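Local coordinates for protein bile salt hydrolase/transferase (PDB 2BJF) that hydrolyses the amide bond of glycine- and taurine-conjugated bile salts, releasing free bile acids, and also acts as an acyltransferase, at residues 249-263 / 272-284. Sequence-based numbering, arbitrary orientation.
Sequences LIEFFHILNNVAMVR and KSDLTQYTSCMCL
L249 opens the helical end of this helix-on-sheet contact by laying CD1 against C281 SG, 3.6 Å away. One turn on, the same sulfur meets an aromatic face: C281 SG stands over the F252 ring, 3.7 Å from its centroid and only 16° off the normal, while C281 CB also packs on that ring. The phenyl reaches this place because CG is anti to the backbone N (chi1 -170°). F253 swings its CG to the other side, beside its own N, and slides past T279, with CE1 3.7 Å from T279 CG2; its CE2 reaches C281 CB. L256 CD1 closes on the same methyl, while T279 OG1 is hydrogen-bonded to N19 of strand 14-22. Helix 249-257 thus runs roughly antiparallel to strand 275-283, with 145° between their directions. The strand belongs to an antiparallel sheet that also carries strand 3-8, which follows C2, the inferred N-terminal nucleophile: one helix-against-sheet layer of the Ntn-hydrolase fold, helix 225-243 lying against the helix's other flank. Beyond a type I turn from N257 to A260 the chain runs extended, and T276 takes over. Its OG1 accepts the M261 N-H (2.8 Å) and is also hydrogen-bonded to D21, while T276 N returns a long, weak bond to M261 O. The extended M261 side chain crosses that of D274, which lies about 5 Å from a bound taurine (nearest atoms), and brings M261 SD 3.5 Å from D274 OD2. A water hydrogen-bonds with V262 O and D274 O, bridging the two backbones. At R263, L275 CD1 sits over one face of the guanidinium and L275 CD2 touches the R263 backbone at CA (3.4 Å); R263 NE itself forms a salt bridge with E251 OE2 of the second subunit.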
ATOM      1  N   LEU A 249      15.606 -17.753 -21.718  1.00 12.91           N
ATOM      2  CA  LEU A 249      15.555 -18.577 -20.508  1.00 12.30           C
ATOM      3  C   LEU A 249      15.734 -17.801 -19.199  1.00 11.99           C
ATOM      4  O   LEU A 249      14.947 -17.965 -18.265  1.00 11.82           O
ATOM      5  CB  LEU A 249      16.584 -19.713 -20.591  1.00 12.33           C
ATOM      6  CG  LEU A 249      16.639 -20.728 -19.442  1.00 12.30           C
ATOM      7  CD1 LEU A 249      15.312 -21.459 -19.277  1.00 12.60           C
ATOM      8  CD2 LEU A 249      17.769 -21.719 -19.667  1.00 12.26           C
ATOM      9  N   ILE A 250      16.762 -16.959 -19.134  1.00 11.49           N
ATOM     10  CA  ILE A 250      17.088 -16.262 -17.888  1.00 11.26           C
ATOM     11  C   ILE A 250      15.999 -15.274 -17.443  1.00 10.99           C
ATOM     12  O   ILE A 250      15.817 -15.051 -16.247  1.00 10.91           O
ATOM     13  CB  ILE A 250      18.503 -15.594 -17.932  1.00 11.26           C
ATOM     14  CG1 ILE A 250      19.034 -15.336 -16.515  1.00 11.58           C
ATOM     15  CG2 ILE A 250      18.501 -14.313 -18.768  1.00 11.56           C
ATOM     16  CD1 ILE A 250      19.264 -16.595 -15.686  1.00 11.56           C
ATOM     17  N   GLU A 251      15.264 -14.716 -18.407  1.00 10.87           N
ATOM     18  CA  GLU A 251      14.179 -13.772 -18.115  1.00 10.66           C
ATOM     19  C   GLU A 251      13.079 -14.407 -17.264  1.00 10.59           C
ATOM     20  O   GLU A 251      12.494 -13.754 -16.393  1.00 10.54           O
ATOM     21  CB  GLU A 251      13.576 -13.206 -19.405  1.00 10.78           C
ATOM     22  CG  GLU A 251      14.544 -12.416 -20.293  1.00 10.78           C
ATOM     23  CD  GLU A 251      15.041 -11.115 -19.673  1.00 10.81           C
ATOM     24  OE1 GLU A 251      14.633 -10.767 -18.544  1.00 11.31           O
ATOM     25  OE2 GLU A 251      15.849 -10.432 -20.332  1.00 11.73           O
ATOM     26  N   PHE A 252      12.806 -15.683 -17.534  1.00 10.53           N
ATOM     27  CA  PHE A 252      11.857 -16.481 -16.763  1.00 10.31           C
ATOM     28  C   PHE A 252      12.234 -16.470 -15.280  1.00 10.31           C
ATOM     29  O   PHE A 252      11.385 -16.253 -14.415  1.00 10.38           O
ATOM     30  CB  PHE A 252      11.840 -17.913 -17.310  1.00 10.31           C
ATOM     31  CG  PHE A 252      10.734 -18.773 -16.766  1.00 10.06           C
ATOM     32  CD1 PHE A 252       9.546 -18.924 -17.475  1.00 10.48           C
ATOM     33  CD2 PHE A 252      10.892 -19.464 -15.566  1.00 10.48           C
ATOM     34  CE1 PHE A 252       8.521 -19.730 -16.986  1.00 10.50           C
ATOM     35  CE2 PHE A 252       9.872 -20.272 -15.069  1.00 10.42           C
ATOM     36  CZ  PHE A 252       8.684 -20.402 -15.780  1.00 10.39           C
ATOM     37  N   PHE A 253      13.519 -16.683 -15.001  1.00 10.21           N
ATOM     38  CA  PHE A 253      14.024 -16.713 -13.631  1.00 10.11           C
ATOM     39  C   PHE A 253      14.004 -15.335 -12.972  1.00 10.20           C
ATOM     40  O   PHE A 253      13.715 -15.222 -11.780  1.00 10.29           O
ATOM     41  CB  PHE A 253      15.423 -17.337 -13.588  1.00 10.00           C
ATOM     42  CG  PHE A 253      15.419 -18.829 -13.790  1.00  9.92           C
ATOM     43  CD1 PHE A 253      15.458 -19.690 -12.697  1.00 10.31           C
ATOM     44  CD2 PHE A 253      15.358 -19.372 -15.072  1.00 10.11           C
ATOM     45  CE1 PHE A 253      15.443 -21.074 -12.878  1.00  9.52           C
ATOM     46  CE2 PHE A 253      15.343 -20.754 -15.264  1.00  9.85           C
ATOM     47  CZ  PHE A 253      15.384 -21.605 -14.164  1.00  9.88           C
ATOM     48  N   HIS A 254      14.290 -14.291 -13.749  1.00 10.13           N
ATOM     49  CA  HIS A 254      14.215 -12.920 -13.237  1.00 10.23           C
ATOM     50  C   HIS A 254      12.812 -12.562 -12.754  1.00 10.20           C
ATOM     51  O   HIS A 254      12.657 -11.944 -11.700  1.00 10.18           O
ATOM     52  CB  HIS A 254      14.703 -11.911 -14.278  1.00 10.28           C
ATOM     53  CG  HIS A 254      16.193 -11.849 -14.398  1.00 10.85           C
ATOM     54  ND1 HIS A 254      16.993 -11.300 -13.419  1.00 11.51           N
ATOM     55  CD2 HIS A 254      17.027 -12.264 -15.380  1.00 11.09           C
ATOM     56  CE1 HIS A 254      18.259 -11.386 -13.790  1.00 11.54           C
ATOM     57  NE2 HIS A 254      18.307 -11.964 -14.977  1.00 11.27           N
ATOM     58  N   ILE A 255      11.799 -12.964 -13.519  1.00 10.09           N
ATOM     59  CA  ILE A 255      10.406 -12.726 -13.138  1.00 10.09           C
ATOM     60  C   ILE A 255      10.069 -13.442 -11.826  1.00 10.03           C
ATOM     61  O   ILE A 255       9.568 -12.823 -10.885  1.00 10.15           O
ATOM     62  CB  ILE A 255       9.415 -13.137 -14.264  1.00 10.02           C
ATOM     63  CG1 ILE A 255       9.590 -12.232 -15.489  1.00 10.22           C
ATOM     64  CG2 ILE A 255       7.974 -13.066 -13.766  1.00  9.88           C
ATOM     65  CD1 ILE A 255       8.867 -12.718 -16.744  1.00 10.29           C
ATOM     66  N   LEU A 256      10.364 -14.738 -11.760  1.00 10.16           N
ATOM     67  CA  LEU A 256      10.036 -15.529 -10.573  1.00 10.27           C
ATOM     68  C   LEU A 256      10.852 -15.169  -9.330  1.00 10.33           C
ATOM     69  O   LEU A 256      10.366 -15.321  -8.208  1.00 10.29           O
ATOM     70  CB  LEU A 256      10.107 -17.032 -10.868  1.00 10.38           C
ATOM     71  CG  LEU A 256       8.979 -17.613 -11.732  1.00 10.39           C
ATOM     72  CD1 LEU A 256       9.130 -19.116 -11.849  1.00 10.60           C
ATOM     73  CD2 LEU A 256       7.598 -17.274 -11.180  1.00 11.05           C
ATOM     74  N   ASN A 257      12.081 -14.686  -9.526  1.00 10.42           N
ATOM     75  CA  ASN A 257      12.917 -14.217  -8.412  1.00 10.58           C
ATOM     76  C   ASN A 257      12.224 -13.123  -7.595  1.00 10.55           C
ATOM     77  O   ASN A 257      12.395 -13.041  -6.378  1.00 10.56           O
ATOM     78  CB  ASN A 257      14.272 -13.693  -8.908  1.00 10.78           C
ATOM     79  CG  ASN A 257      15.257 -14.802  -9.285  1.00 11.44           C
ATOM     80  OD1 ASN A 257      16.355 -14.514  -9.767  1.00 13.40           O
ATOM     81  ND2 ASN A 257      14.877 -16.060  -9.073  1.00 11.50           N
ATOM     82  N   ASN A 258      11.439 -12.288  -8.274  1.00 10.50           N
ATOM     83  CA  ASN A 258      10.756 -11.171  -7.632  1.00 10.66           C
ATOM     84  C   ASN A 258       9.709 -11.609  -6.608  1.00 10.49           C
ATOM     85  O   ASN A 258       9.417 -10.879  -5.659  1.00 10.50           O
ATOM     86  CB  ASN A 258      10.117 -10.264  -8.684  1.00 10.79           C
ATOM     87  CG  ASN A 258       9.442  -9.053  -8.073  1.00 11.35           C
ATOM     88  OD1 ASN A 258       8.225  -9.042  -7.878  1.00 12.64           O
ATOM     89  ND2 ASN A 258      10.229  -8.035  -7.747  1.00 11.80           N
ATOM     90  N   VAL A 259       9.152 -12.802  -6.807  1.00 10.50           N
ATOM     91  CA  VAL A 259       8.131 -13.338  -5.904  1.00 10.34           C
ATOM     92  C   VAL A 259       8.638 -14.522  -5.071  1.00 10.37           C
ATOM     93  O   VAL A 259       7.857 -15.212  -4.413  1.00 10.25           O
ATOM     94  CB  VAL A 259       6.820 -13.708  -6.658  1.00 10.30           C
ATOM     95  CG1 VAL A 259       6.102 -12.447  -7.136  1.00 10.40           C
ATOM     96  CG2 VAL A 259       7.095 -14.658  -7.827  1.00 10.58           C
ATOM     97  N   ALA A 260       9.953 -14.734  -5.094  1.00 10.32           N
ATOM     98  CA  ALA A 260      10.580 -15.803  -4.324  1.00 10.30           C
ATOM     99  C   ALA A 260      10.643 -15.463  -2.836  1.00 10.41           C
ATOM    100  O   ALA A 260      10.919 -14.321  -2.461  1.00 10.38           O
ATOM    101  CB  ALA A 260      11.976 -16.102  -4.866  1.00 10.25           C
ATOM    102  N   MET A 261      10.375 -16.459  -1.994  1.00 10.44           N
ATOM    103  CA  MET A 261      10.456 -16.289  -0.544  1.00 10.66           C
ATOM    104  C   MET A 261      11.896 -16.411  -0.056  1.00 10.47           C
ATOM    105  O   MET A 261      12.667 -17.230  -0.567  1.00 10.63           O
ATOM    106  CB  MET A 261       9.563 -17.299   0.177  1.00 10.64           C
ATOM    107  CG  MET A 261       8.080 -17.087  -0.060  1.00 10.76           C
ATOM    108  SD  MET A 261       7.079 -18.367   0.710  1.00 11.61           S
ATOM    109  CE  MET A 261       5.469 -17.962   0.045  1.00 11.49           C
ATOM    110  N   VAL A 262      12.234 -15.593   0.938  1.00 10.32           N
ATOM    111  CA  VAL A 262      13.595 -15.473   1.466  1.00 10.36           C
ATOM    112  C   VAL A 262      13.626 -15.934   2.924  1.00 10.27           C
ATOM    113  O   VAL A 262      12.745 -15.574   3.709  1.00 10.19           O
ATOM    114  CB  VAL A 262      14.099 -14.004   1.369  1.00 10.30           C
ATOM    115  CG1 VAL A 262      15.546 -13.884   1.828  1.00 10.48           C
ATOM    116  CG2 VAL A 262      13.953 -13.470  -0.055  1.00 10.73           C
ATOM    117  N   ARG A 263      14.639 -16.726   3.279  1.00 10.35           N
ATOM    118  CA  ARG A 263      14.757 -17.298   4.626  1.00 10.58           C
ATOM    119  C   ARG A 263      14.606 -16.263   5.738  1.00 10.52           C
ATOM    120  O   ARG A 263      15.282 -15.231   5.734  1.00 10.61           O
ATOM    121  CB  ARG A 263      16.087 -18.046   4.790  1.00 10.53           C
ATOM    122  CG  ARG A 263      16.106 -19.016   5.967  1.00 11.00           C
ATOM    123  CD  ARG A 263      17.477 -19.658   6.169  1.00 11.08           C
ATOM    124  NE  ARG A 263      17.896 -20.471   5.028  1.00 11.92           N
ATOM    125  CZ  ARG A 263      17.578 -21.749   4.843  1.00 12.54           C
ATOM    126  NH1 ARG A 263      16.819 -22.397   5.721  1.00 13.00           N
ATOM    127  NH2 ARG A 263      18.021 -22.384   3.765  1.00 13.28           N
ATOM    128  N   LYS A 272       8.790 -22.091  11.282  1.00 15.96           N
ATOM    129  CA  LYS A 272       9.713 -22.526  10.239  1.00 15.71           C
ATOM    130  C   LYS A 272       9.708 -21.510   9.103  1.00 15.15           C
ATOM    131  O   LYS A 272       8.680 -20.885   8.828  1.00 15.07           O
ATOM    132  CB  LYS A 272       9.315 -23.902   9.700  1.00 15.65           C
ATOM    133  CG  LYS A 272       9.677 -25.073  10.609  1.00 16.24           C
ATOM    134  CD  LYS A 272       9.112 -26.390  10.081  1.00 16.59           C
ATOM    135  CE  LYS A 272       7.674 -26.595  10.541  1.00 18.24           C
ATOM    136  NZ  LYS A 272       7.003 -27.756   9.889  1.00 18.82           N
ATOM    137  N   SER A 273      10.854 -21.346   8.451  1.00 14.51           N
ATOM    138  CA  SER A 273      10.966 -20.430   7.321  1.00 13.84           C
ATOM    139  C   SER A 273      10.453 -21.058   6.029  1.00 13.54           C
ATOM    140  O   SER A 273      10.961 -22.090   5.577  1.00 13.38           O
ATOM    141  CB  SER A 273      12.407 -19.946   7.145  1.00 13.90           C
ATOM    142  OG  SER A 273      12.776 -19.071   8.194  1.00 13.77           O
ATOM    143  N   ASP A 274       9.432 -20.431   5.453  1.00 12.97           N
ATOM    144  CA  ASP A 274       8.915 -20.805   4.145  1.00 12.63           C
ATOM    145  C   ASP A 274       9.870 -20.251   3.089  1.00 12.27           C
ATOM    146  O   ASP A 274      10.194 -19.060   3.103  1.00 12.14           O
ATOM    147  CB  ASP A 274       7.507 -20.228   3.960  1.00 12.76           C
ATOM    148  CG  ASP A 274       6.674 -20.995   2.944  1.00 13.12           C
ATOM    149  OD1 ASP A 274       7.185 -21.940   2.308  1.00 13.72           O
ATOM    150  OD2 ASP A 274       5.486 -20.641   2.779  1.00 13.42           O
ATOM    151  N   LEU A 275      10.334 -21.122   2.195  1.00 11.85           N
ATOM    152  CA  LEU A 275      11.330 -20.753   1.185  1.00 11.46           C
ATOM    153  C   LEU A 275      10.872 -21.123  -0.215  1.00 11.11           C
ATOM    154  O   LEU A 275      10.109 -22.072  -0.388  1.00 11.01           O
ATOM    155  CB  LEU A 275      12.660 -21.482   1.438  1.00 11.66           C
ATOM    156  CG  LEU A 275      13.270 -21.639   2.832  1.00 11.62           C
ATOM    157  CD1 LEU A 275      14.571 -22.429   2.751  1.00 12.42           C
ATOM    158  CD2 LEU A 275      13.509 -20.294   3.476  1.00 12.38           C
ATOM    159  N   THR A 276      11.355 -20.385  -1.213  1.00 10.65           N
ATOM    160  CA  THR A 276      11.314 -20.868  -2.589  1.00 10.26           C
ATOM    161  C   THR A 276      12.429 -21.908  -2.695  1.00 10.17           C
ATOM    162  O   THR A 276      13.600 -21.566  -2.909  1.00 10.11           O
ATOM    163  CB  THR A 276      11.480 -19.732  -3.618  1.00 10.17           C
ATOM    164  OG1 THR A 276      10.372 -18.831  -3.501  1.00 10.54           O
ATOM    165  CG2 THR A 276      11.523 -20.286  -5.044  1.00 10.00           C
ATOM    166  N   GLN A 277      12.052 -23.173  -2.522  0.50 10.03           N
ATOM    167  CA  GLN A 277      13.006 -24.282  -2.486  0.50  9.99           C
ATOM    168  C   GLN A 277      13.684 -24.496  -3.835  0.50  9.88           C
ATOM    169  O   GLN A 277      14.891 -24.742  -3.895  0.50  9.91           O
ATOM    170  CB  GLN A 277      12.320 -25.574  -2.027  0.50  9.99           C
ATOM    171  CG  GLN A 277      11.734 -25.520  -0.615  0.50 10.19           C
ATOM    172  CD  GLN A 277      12.767 -25.683   0.497  0.50 10.23           C
ATOM    173  OE1 GLN A 277      12.468 -25.438   1.665  0.50 10.43           O
ATOM    174  NE2 GLN A 277      13.977 -26.103   0.142  0.50 10.26           N
ATOM    175  N   TYR A 278      12.899 -24.406  -4.906  1.00  9.74           N
ATOM    176  CA  TYR A 278      13.419 -24.501  -6.270  1.00  9.55           C
ATOM    177  C   TYR A 278      12.591 -23.693  -7.265  1.00  9.62           C
ATOM    178  O   TYR A 278      11.439 -23.334  -6.995  1.00  9.38           O
ATOM    179  CB  TYR A 278      13.585 -25.966  -6.729  1.00  9.42           C
ATOM    180  CG  TYR A 278      12.311 -26.734  -7.024  1.00  9.28           C
ATOM    181  CD1 TYR A 278      11.667 -26.615  -8.258  1.00  8.96           C
ATOM    182  CD2 TYR A 278      11.777 -27.614  -6.087  1.00  9.10           C
ATOM    183  CE1 TYR A 278      10.506 -27.333  -8.537  1.00  9.06           C
ATOM    184  CE2 TYR A 278      10.622 -28.341  -6.359  1.00  9.22           C
ATOM    185  CZ  TYR A 278       9.989 -28.190  -7.581  1.00  9.20           C
ATOM    186  OH  TYR A 278       8.846 -28.909  -7.846  1.00  9.40           O
ATOM    187  N   THR A 279      13.205 -23.399  -8.405  1.00  9.59           N
ATOM    188  CA  THR A 279      12.537 -22.736  -9.511  1.00  9.86           C
ATOM    189  C   THR A 279      12.772 -23.574 -10.759  1.00  9.74           C
ATOM    190  O   THR A 279      13.916 -23.796 -11.158  1.00  9.59           O
ATOM    191  CB  THR A 279      13.073 -21.306  -9.717  1.00  9.91           C
ATOM    192  OG1 THR A 279      12.902 -20.554  -8.509  1.00 10.39           O
ATOM    193  CG2 THR A 279      12.338 -20.604 -10.854  1.00 10.41           C
ATOM    194  N   SER A 280      11.683 -24.055 -11.353  1.00  9.78           N
ATOM    195  CA  SER A 280      11.764 -24.875 -12.556  1.00  9.88           C
ATOM    196  C   SER A 280      11.258 -24.112 -13.774  1.00  9.99           C
ATOM    197  O   SER A 280      10.363 -23.273 -13.669  1.00  9.83           O
ATOM    198  CB  SER A 280      10.986 -26.182 -12.380  1.00  9.84           C
ATOM    199  OG  SER A 280       9.590 -25.955 -12.314  1.00  9.88           O
ATOM    200  N   CYS A 281      11.855 -24.406 -14.924  1.00 10.19           N
ATOM    201  CA  CYS A 281      11.452 -23.822 -16.193  1.00 10.29           C
ATOM    202  C   CYS A 281      11.595 -24.877 -17.275  1.00 10.48           C
ATOM    203  O   CYS A 281      12.704 -25.316 -17.581  1.00 10.36           O
ATOM    204  CB  CYS A 281      12.310 -22.601 -16.528  1.00 10.36           C
ATOM    205  SG  CYS A 281      11.926 -21.843 -18.125  1.00 10.83           S
ATOM    206  N   MET A 282      10.466 -25.283 -17.844  1.00 10.62           N
ATOM    207  CA  MET A 282      10.447 -26.306 -18.880  1.00 11.05           C
ATOM    208  C   MET A 282      10.323 -25.668 -20.252  1.00 11.07           C
ATOM    209  O   MET A 282       9.405 -24.882 -20.496  1.00 11.01           O
ATOM    210  CB  MET A 282       9.276 -27.267 -18.649  1.00 10.97           C
ATOM    211  CG  MET A 282       9.407 -28.111 -17.394  1.00 11.40           C
ATOM    212  SD  MET A 282       7.864 -28.904 -16.908  1.00 11.63           S
ATOM    213  CE  MET A 282       7.143 -27.648 -15.854  1.00 12.32           C
ATOM    214  N   CYS A 283      11.256 -25.990 -21.143  1.00 11.21           N
ATOM    215  CA  CYS A 283      11.108 -25.620 -22.542  1.00 11.20           C
ATOM    216  C   CYS A 283      10.310 -26.726 -23.213  1.00 11.11           C
ATOM    217  O   CYS A 283      10.840 -27.798 -23.522  1.00 10.95           O
ATOM    218  CB  CYS A 283      12.457 -25.421 -23.228  1.00 11.23           C
ATOM    219  SG  CYS A 283      12.280 -24.888 -24.941  1.00 11.98           S
ATOM    220  N   LEU A 284       9.026 -26.453 -23.423  1.00 11.12           N
ATOM    221  CA  LEU A 284       8.063 -27.479 -23.823  1.00 11.18           C
ATOM    222  C   LEU A 284       8.355 -28.135 -25.178  1.00 11.37           C
ATOM    223  O   LEU A 284       8.218 -29.353 -25.313  1.00 11.27           O
ATOM    224  CB  LEU A 284       6.632 -26.926 -23.765  1.00 11.20           C
ATOM    225  CG  LEU A 284       6.130 -26.458 -22.391  1.00 11.02           C
ATOM    226  CD1 LEU A 284       4.809 -25.720 -22.527  1.00 11.51           C
ATOM    227  CD2 LEU A 284       6.002 -27.616 -21.400  1.00 11.09           C
TER
HETATM  228  O   HOH W   1      11.095 -17.288   5.180  1.00 10.15           O